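Local coordinates for SusD superfamily protein (Bacteroides fragilis, PDB 3L22), which probably binds glycans at the bacterial outer membrane for uptake, as SusD-like proteins do, at residues A[296-299]-A[300-304]; A[336-339]-A[340-343]; A[354-357]-A[358-362]. One frame throughout, in Å; residues are numbered along the deposited sequence.

Interaction 1: residues A[296-299]-A[300-304]. With EDO (1,2-ethanediol), chain Y.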
loop_
_atom_site.group_PDB
_atom_site.type_symbol
_atom_site.label_atom_id
_atom_site.label_comp_id
_atom_site.label_asym_id
_atom_site.label_seq_id
_atom_site.Cartn_x
_atom_site.Cartn_y
_atom_site.Cartn_z
ATOM N N ASP A 296 -9.811 19.349 -14.054
ATOM C CA ASP A 296 -9.082 18.092 -13.834
ATOM C C ASP A 296 -10.124 17.007 -13.560
ATOM O O ASP A 296 -10.966 17.178 -12.696
ATOM C CB ASP A 296 -8.124 18.280 -12.640
ATOM C CG ASP A 296 -7.187 17.087 -12.356
ATOM O OD1 ASP A 296 -7.601 15.906 -12.408
ATOM O OD2 ASP A 296 -6.020 17.358 -11.935
ATOM N N LYS A 297 -10.046 15.883 -14.260
ATOM C CA LYS A 297 -11.008 14.762 -14.060
ATOM C C LYS A 297 -11.111 14.258 -12.634
ATOM O O LYS A 297 -12.185 13.874 -12.205
ATOM C CB LYS A 297 -10.669 13.588 -14.986
ATOM C CG LYS A 297 -10.888 13.890 -16.474
ATOM C CD LYS A 297 -10.657 12.621 -17.328
ATOM C CE LYS A 297 -10.549 12.910 -18.821
ATOM N NZ LYS A 297 -9.871 11.752 -19.541
ATOM N N ARG A 298 -9.985 14.259 -11.909
ATOM C CA ARG A 298 -9.913 13.797 -10.555
ATOM C C ARG A 298 -10.598 14.765 -9.577
ATOM O O ARG A 298 -11.215 14.333 -8.605
ATOM C CB ARG A 298 -8.465 13.578 -10.181
ATOM C CG ARG A 298 -7.780 12.522 -11.062
ATOM C CD ARG A 298 -6.280 12.575 -11.009
ATOM N NE ARG A 298 -5.768 13.835 -11.552
ATOM C CZ ARG A 298 -4.489 14.057 -11.836
ATOM N NH1 ARG A 298 -3.562 13.120 -11.633
ATOM N NH2 ARG A 298 -4.118 15.250 -12.301
ATOM N N ILE A 299 -10.507 16.060 -9.870
ATOM C CA ILE A 299 -11.173 17.102 -9.105
ATOM C C ILE A 299 -12.694 17.005 -9.353
ATOM O O ILE A 299 -13.462 16.916 -8.394
ATOM C CB ILE A 299 -10.586 18.509 -9.436
ATOM C CG1 ILE A 299 -9.084 18.563 -9.056
ATOM C CG2 ILE A 299 -11.408 19.657 -8.784
ATOM C CD1 ILE A 299 -8.719 18.163 -7.655
ATOM N N ILE A 300 -13.094 16.920 -10.624
ATOM C CA ILE A 300 -14.501 16.768 -10.999
ATOM C C ILE A 300 -15.068 15.521 -10.326
ATOM O O ILE A 300 -16.103 15.598 -9.737
ATOM C CB ILE A 300 -14.701 16.642 -12.519
ATOM C CG1 ILE A 300 -14.272 17.937 -13.235
ATOM C CG2 ILE A 300 -16.206 16.310 -12.867
ATOM C CD1 ILE A 300 -14.208 17.838 -14.753
ATOM N N ALA A 301 -14.349 14.396 -10.363
ATOM C CA ALA A 301 -14.915 13.129 -9.851
ATOM C C ALA A 301 -14.873 13.061 -8.334
ATOM O O ALA A 301 -15.820 12.587 -7.720
ATOM C CB ALA A 301 -14.175 11.894 -10.457
ATOM N N PHE A 302 -13.783 13.530 -7.733
ATOM C CA PHE A 302 -13.502 13.181 -6.336
ATOM C C PHE A 302 -13.477 14.313 -5.309
ATOM O O PHE A 302 -13.486 14.015 -4.094
ATOM C CB PHE A 302 -12.168 12.429 -6.245
ATOM C CG PHE A 302 -12.045 11.305 -7.217
ATOM C CD1 PHE A 302 -13.041 10.358 -7.339
ATOM C CD2 PHE A 302 -10.914 11.185 -7.998
ATOM C CE1 PHE A 302 -12.919 9.320 -8.266
ATOM C CE2 PHE A 302 -10.769 10.135 -8.881
ATOM C CZ PHE A 302 -11.773 9.231 -9.043
ATOM N N LYS A 303 -13.422 15.576 -5.749
ATOM C CA LYS A 303 -13.397 16.683 -4.787
ATOM C C LYS A 303 -14.837 17.047 -4.457
ATOM O O LYS A 303 -15.466 17.824 -5.141
ATOM C CB LYS A 303 -12.597 17.887 -5.308
ATOM C CG LYS A 303 -12.485 19.055 -4.297
ATOM C CD LYS A 303 -11.544 20.128 -4.769
ATOM C CE LYS A 303 -11.322 21.215 -3.723
ATOM N NZ LYS A 303 -12.548 22.013 -3.510
ATOM N N GLY A 304 -15.363 16.475 -3.390
ATOM C CA GLY A 304 -16.777 16.628 -3.068
ATOM C C GLY A 304 -17.113 17.943 -2.372
ATOM O O GLY A 304 -16.231 18.657 -1.858
HETATM C C1 EDO Y . -16.414 8.861 -8.415
HETATM O O1 EDO Y . -17.302 9.984 -8.683
HETATM C C2 EDO Y . -17.057 7.476 -8.204
HETATM O O2 EDO Y . -16.510 6.810 -7.040
#

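Interaction 2: residues A[336-339]-A[340-343]. With EDO (1,2-ethanediol), chain V.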
loop_
_atom_site.group_PDB
_atom_site.type_symbol
_atom_site.label_atom_id
_atom_site.label_comp_id
_atom_site.label_asym_id
_atom_site.label_seq_id
_atom_site.Cartn_x
_atom_site.Cartn_y
_atom_site.Cartn_z
ATOM N N GLU A 336 9.611 8.840 -11.056
ATOM C CA GLU A 336 10.468 9.202 -9.925
ATOM C C GLU A 336 11.838 8.552 -10.086
ATOM O O GLU A 336 12.858 9.200 -9.867
ATOM C CB GLU A 336 9.818 8.858 -8.572
ATOM C CG GLU A 336 10.737 9.082 -7.366
ATOM C CD GLU A 336 10.043 8.824 -6.043
ATOM O OE1 GLU A 336 8.846 8.429 -6.069
ATOM O OE2 GLU A 336 10.704 8.988 -4.973
ATOM N N CYS A 337 11.879 7.273 -10.456
ATOM C CA CYS A 337 13.158 6.586 -10.649
ATOM C C CYS A 337 14.028 7.274 -11.696
ATOM O O CYS A 337 15.213 7.538 -11.467
ATOM C CB CYS A 337 12.946 5.148 -11.072
ATOM S SG CYS A 337 12.127 4.183 -9.804
ATOM N N TYR A 338 13.435 7.597 -12.835
ATOM C CA TYR A 338 14.197 8.228 -13.920
ATOM C C TYR A 338 14.643 9.653 -13.558
ATOM O O TYR A 338 15.732 10.051 -13.951
ATOM C CB TYR A 338 13.410 8.214 -15.258
ATOM C CG TYR A 338 13.518 6.938 -16.066
ATOM C CD1 TYR A 338 14.644 6.681 -16.848
ATOM C CD2 TYR A 338 12.501 5.995 -16.051
ATOM C CE1 TYR A 338 14.751 5.496 -17.615
ATOM C CE2 TYR A 338 12.592 4.828 -16.797
ATOM C CZ TYR A 338 13.731 4.578 -17.566
ATOM O OH TYR A 338 13.827 3.420 -18.292
ATOM N N ALA A 339 13.837 10.386 -12.779
ATOM C CA ALA A 339 14.240 11.719 -12.313
ATOM C C ALA A 339 15.461 11.655 -11.376
ATOM O O ALA A 339 16.147 12.662 -11.208
ATOM C CB ALA A 339 13.090 12.437 -11.631
ATOM N N ASN A 340 15.690 10.499 -10.740
ATOM C CA ASN A 340 16.849 10.287 -9.863
ATOM C C ASN A 340 18.055 9.714 -10.602
ATOM O O ASN A 340 19.030 9.393 -9.972
ATOM C CB ASN A 340 16.482 9.371 -8.702
ATOM C CG ASN A 340 15.775 10.090 -7.607
ATOM O OD1 ASN A 340 16.396 10.832 -6.874
ATOM N ND2 ASN A 340 14.486 9.872 -7.475
ATOM N N LYS A 341 17.991 9.609 -11.929
ATOM C CA LYS A 341 18.993 8.919 -12.727
ATOM C C LYS A 341 19.620 9.934 -13.701
ATOM O O LYS A 341 18.903 10.722 -14.328
ATOM C CB LYS A 341 18.277 7.747 -13.427
ATOM C CG LYS A 341 19.152 6.862 -14.250
ATOM C CD LYS A 341 18.349 5.778 -14.959
ATOM C CE LYS A 341 19.201 5.122 -16.032
ATOM N NZ LYS A 341 20.391 4.488 -15.390
ATOM N N ALA A 342 20.963 9.982 -13.758
ATOM C CA ALA A 342 21.688 10.842 -14.679
ATOM C C ALA A 342 21.205 10.565 -16.111
ATOM O O ALA A 342 21.154 9.408 -16.529
ATOM C CB ALA A 342 23.242 10.568 -14.581
ATOM N N GLY A 343 20.797 11.605 -16.829
ATOM C CA GLY A 343 20.249 11.432 -18.186
ATOM C C GLY A 343 18.791 10.998 -18.271
ATOM O O GLY A 343 18.252 10.895 -19.367
HETATM C C1 EDO V . 19.245 15.232 -17.771
HETATM O O1 EDO V . 18.551 14.017 -17.510
HETATM C C2 EDO V . 20.172 15.531 -16.589
HETATM O O2 EDO V . 20.645 14.319 -15.963
HETATM O O HOH W 1 12.812 10.566 -5.094
HETATM O O HOH W 2 17.913 12.859 -13.266
#

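Interaction 3: residues A[354-357]-A[358-362]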
loop_
_atom_site.group_PDB
_atom_site.type_symbol
_atom_site.label_atom_id
_atom_site.label_comp_id
_atom_site.label_asym_id
_atom_site.label_seq_id
_atom_site.Cartn_x
_atom_site.Cartn_y
_atom_site.Cartn_z
ATOM N N GLN A 354 2.110 11.235 -19.400
ATOM C CA GLN A 354 1.075 10.236 -19.622
ATOM C C GLN A 354 0.018 10.267 -18.538
ATOM O O GLN A 354 -1.182 10.239 -18.829
ATOM C CB GLN A 354 1.615 8.803 -19.652
ATOM C CG GLN A 354 2.392 8.435 -20.843
ATOM C CD GLN A 354 2.759 6.953 -20.838
ATOM O OE1 GLN A 354 1.880 6.074 -20.800
ATOM N NE2 GLN A 354 4.054 6.675 -20.873
ATOM N N VAL A 355 0.462 10.312 -17.289
ATOM C CA VAL A 355 -0.479 10.249 -16.179
ATOM C C VAL A 355 -1.257 11.556 -16.062
ATOM O O VAL A 355 -2.490 11.520 -16.000
ATOM C CB VAL A 355 0.202 9.881 -14.865
ATOM C CG1 VAL A 355 -0.797 9.955 -13.677
ATOM C CG2 VAL A 355 0.845 8.457 -14.987
ATOM N N ARG A 356 -0.558 12.693 -16.062
ATOM C CA ARG A 356 -1.251 13.970 -15.885
ATOM C C ARG A 356 -2.197 14.242 -17.052
ATOM O O ARG A 356 -3.313 14.711 -16.851
ATOM C CB ARG A 356 -0.257 15.123 -15.719
ATOM C CG ARG A 356 -0.893 16.502 -15.466
ATOM C CD ARG A 356 0.138 17.577 -15.122
ATOM N NE ARG A 356 -0.492 18.880 -14.890
ATOM C CZ ARG A 356 -1.046 19.275 -13.742
ATOM N NH1 ARG A 356 -1.032 18.515 -12.663
ATOM N NH2 ARG A 356 -1.610 20.471 -13.659
ATOM N N GLY A 357 -1.738 13.972 -18.271
ATOM C CA GLY A 357 -2.555 14.143 -19.481
ATOM C C GLY A 357 -3.823 13.317 -19.534
ATOM O O GLY A 357 -4.772 13.677 -20.222
ATOM N N ARG A 358 -3.852 12.195 -18.822
ATOM C CA ARG A 358 -5.087 11.434 -18.709
ATOM C C ARG A 358 -6.204 12.251 -18.032
ATOM O O ARG A 358 -7.383 12.131 -18.427
ATOM C CB ARG A 358 -4.846 10.071 -18.087
ATOM C CG ARG A 358 -6.084 9.146 -18.065
ATOM C CD ARG A 358 -6.829 9.167 -16.766
ATOM N NE ARG A 358 -6.080 8.671 -15.616
ATOM C CZ ARG A 358 -6.064 7.411 -15.172
ATOM N NH1 ARG A 358 -6.720 6.442 -15.808
ATOM N NH2 ARG A 358 -5.371 7.107 -14.072
ATOM N N SER A 359 -5.830 13.102 -17.063
ATOM C CA SER A 359 -6.802 13.856 -16.281
ATOM C C SER A 359 -6.882 15.369 -16.571
ATOM O O SER A 359 -7.900 15.995 -16.260
ATOM C CB SER A 359 -6.514 13.634 -14.793
ATOM O OG SER A 359 -6.739 12.278 -14.422
ATOM N N VAL A 360 -5.798 15.945 -17.102
ATOM C CA VAL A 360 -5.648 17.407 -17.272
ATOM C C VAL A 360 -5.318 17.686 -18.726
ATOM O O VAL A 360 -4.339 17.199 -19.214
ATOM C CB VAL A 360 -4.491 17.988 -16.383
ATOM C CG1 VAL A 360 -4.260 19.499 -16.637
ATOM C CG2 VAL A 360 -4.780 17.752 -14.852
ATOM N N ASP A 361 -6.124 18.468 -19.415
ATOM C CA ASP A 361 -5.824 18.863 -20.808
ATOM C C ASP A 361 -4.540 19.700 -20.946
ATOM O O ASP A 361 -4.423 20.780 -20.358
ATOM C CB ASP A 361 -6.988 19.686 -21.336
ATOM C CG ASP A 361 -6.782 20.160 -22.774
ATOM O OD1 ASP A 361 -6.270 19.402 -23.627
ATOM O OD2 ASP A 361 -7.154 21.316 -23.044
ATOM N N ALA A 362 -3.610 19.201 -21.755
ATOM C CA ALA A 362 -2.270 19.754 -21.877
ATOM C C ALA A 362 -2.275 21.135 -22.464
ATOM O O ALA A 362 -1.521 21.993 -22.015
ATOM C CB ALA A 362 -1.379 18.849 -22.726
HETATM O O HOH W 3 -4.546 10.758 -14.305
#

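Interaction 1: residues A[296-299]-A[300-304]
Ile299 and Lys303, one turn apart, run alongside each other on the short helix 297-302 and the residue after it, in a helix whose first turn is N-capped by Asp296. Lys303 CG stands anti to the backbone N (chi1 -177°), which lets the extended chain run past the isoleucine, with CD 4.0 Å from Ile299 CG2. Between their backbones Lys303 N donates to Ile299 O at 3.0 Å, although Lys303 is already the first residue to leave helical backbone angles. At the other end Asp296 both caps the helix and pairs with the arginine: OD1 accepts Arg298 N on its anti side at 2.9 Å, the capping bond, while its syn lone pair receives Arg298 NE, almost in the guanidinium plane. Arg298 NH2 reaches Asp296 OD2 at 2.9 Å, completing a side-on salt bridge of one nitrogen to each oxygen. A bend at chi3 (-64°) folds the arginine back toward Asp296. NH1 makes salt bridges to Glu384 and Glu388 of helix 374-388, so carboxylates from two parts of the fold fix the orientation of the guanidinium. Lys297 sends NZ to Glu234 and to Arg358 O. On the next turn Phe302 CD2 approaches Arg298 CB at 4.1 Å, and the methyl of Ala301 sits over the centre of one ring face. An ethanediol, probably from the crystallisation liquor, brings C1 to the ring edge, and its O1 donates a hydrogen bond to Ala301 O. Ile300 lays its side chain against the cap residue, with CG1 3.4 Å from Asp296 O.

Interaction 2: residues A[336-339]-A[340-343]
Asn340, following helix 327-339, folds its side chain back on Glu336, one turn earlier. Its CB sits 3.6 Å from Cys337 O. CG, placed anti to its own carbonyl carbon (chi1 -81°), comes within 3.8 Å of Glu336 O, and ND2 then donates to that oxygen at 3.0 Å. The donor stands above the carbonyl plane, 44° out of it. The same ND2 gives a second hydrogen bond to a water, which donates onward to Glu336 OE2 at 2.6 Å. The two side chains thus run alongside each other, carboxylate and amide planes 40° apart. Backbone bonds from Asn340 N to Glu336 O and Cys337 O are weak, and the side-chain amide supplements them where this largely helical SusD-family fold passes from one helix to the next; Lys341 N to Tyr338 O, at 3.1 Å, is firmer. A second water joins Ala339 O to Lys341 O. Salt bridges from Glu336 to Arg401 and Arg402 hold the carboxylate, and Tyr338 OH bonds to Glu225. The turn leads into helix 345-359, with Tyr338 and Ala339 packed on it, Cys337 on helices 200-213 and 217-225, and Glu336, Ala339 and Asn340 against helix 374-388.

Interaction 3: residues A[354-357]-A[358-362]
Val360 lies over one face of the Arg356 guanidinium, its CG2 4.2 Å above the plane and over the centre. The arginine gets there on an extended chain, CG anti to the backbone N (chi1 -178°), and its aliphatic part also meets the valine, CG standing 4.0 Å from Val360 CB. The remaining valine methyl, CG1, approaches NH2 at 4.1 Å. Around its rim the guanidinium has anionic and carbonyl partners beyond the contact: NE pairs with Asp365, NH1 with Glu384 of helix 374-388, and NH2 with the backbone O of Asp290. The valine therefore covers part of a charged group whose orientation is set by these outside partners. The backbone brings the two together, because Arg356 O accepts from both Val360 N, at 2.8 Å and almost head-on to the carbonyl, and Ser359 N, which comes from above the carbonyl plane. This double acceptor belongs to the weakly bonded C-terminal part of helix 345-359, in the helical SusD-family region, where Arg358 N makes weak bonds to Gln354 O and Val355 O and the chain leaves for a loop. Gly357 CA adds a CA-H...O contact to Val360 O at 3.5 Å. Arg358 bends at chi2 and chi3, and its NE donates to a water lying in the guanidinium plane; that water also donates to Val355 O and accepts from Ser359 OG at 2.7 Å. NH1 and NH2 of Arg358 continue to Glu248 and Glu388. Its CB rests 3.5 Å from Val355 O.

Overall arrangement
Interactions 1 and 3 form one patch, their centres 13 Å apart: Lys297 N probably bonds to Ser359 O (2.9 Å), and Asp296 OD2 packs against Val360 CG2 at 3.2 Å. The start of helix 297-302 thus meets the end of helix 345-359, and Glu384 and Glu388 of helix 374-388 each pair with arginines from both contacts. Interaction 2 lies where the preceding helix, 327-339, gives way to a loop, with its centre 21 Å from interaction 3 and 30 Å from interaction 1, and touches neither. Zinc lies about 6 Å from the Lys297 side chain, and a zinc ion about 5 Å from that of Arg358; interaction 2 lies away from the annotated zinc sites.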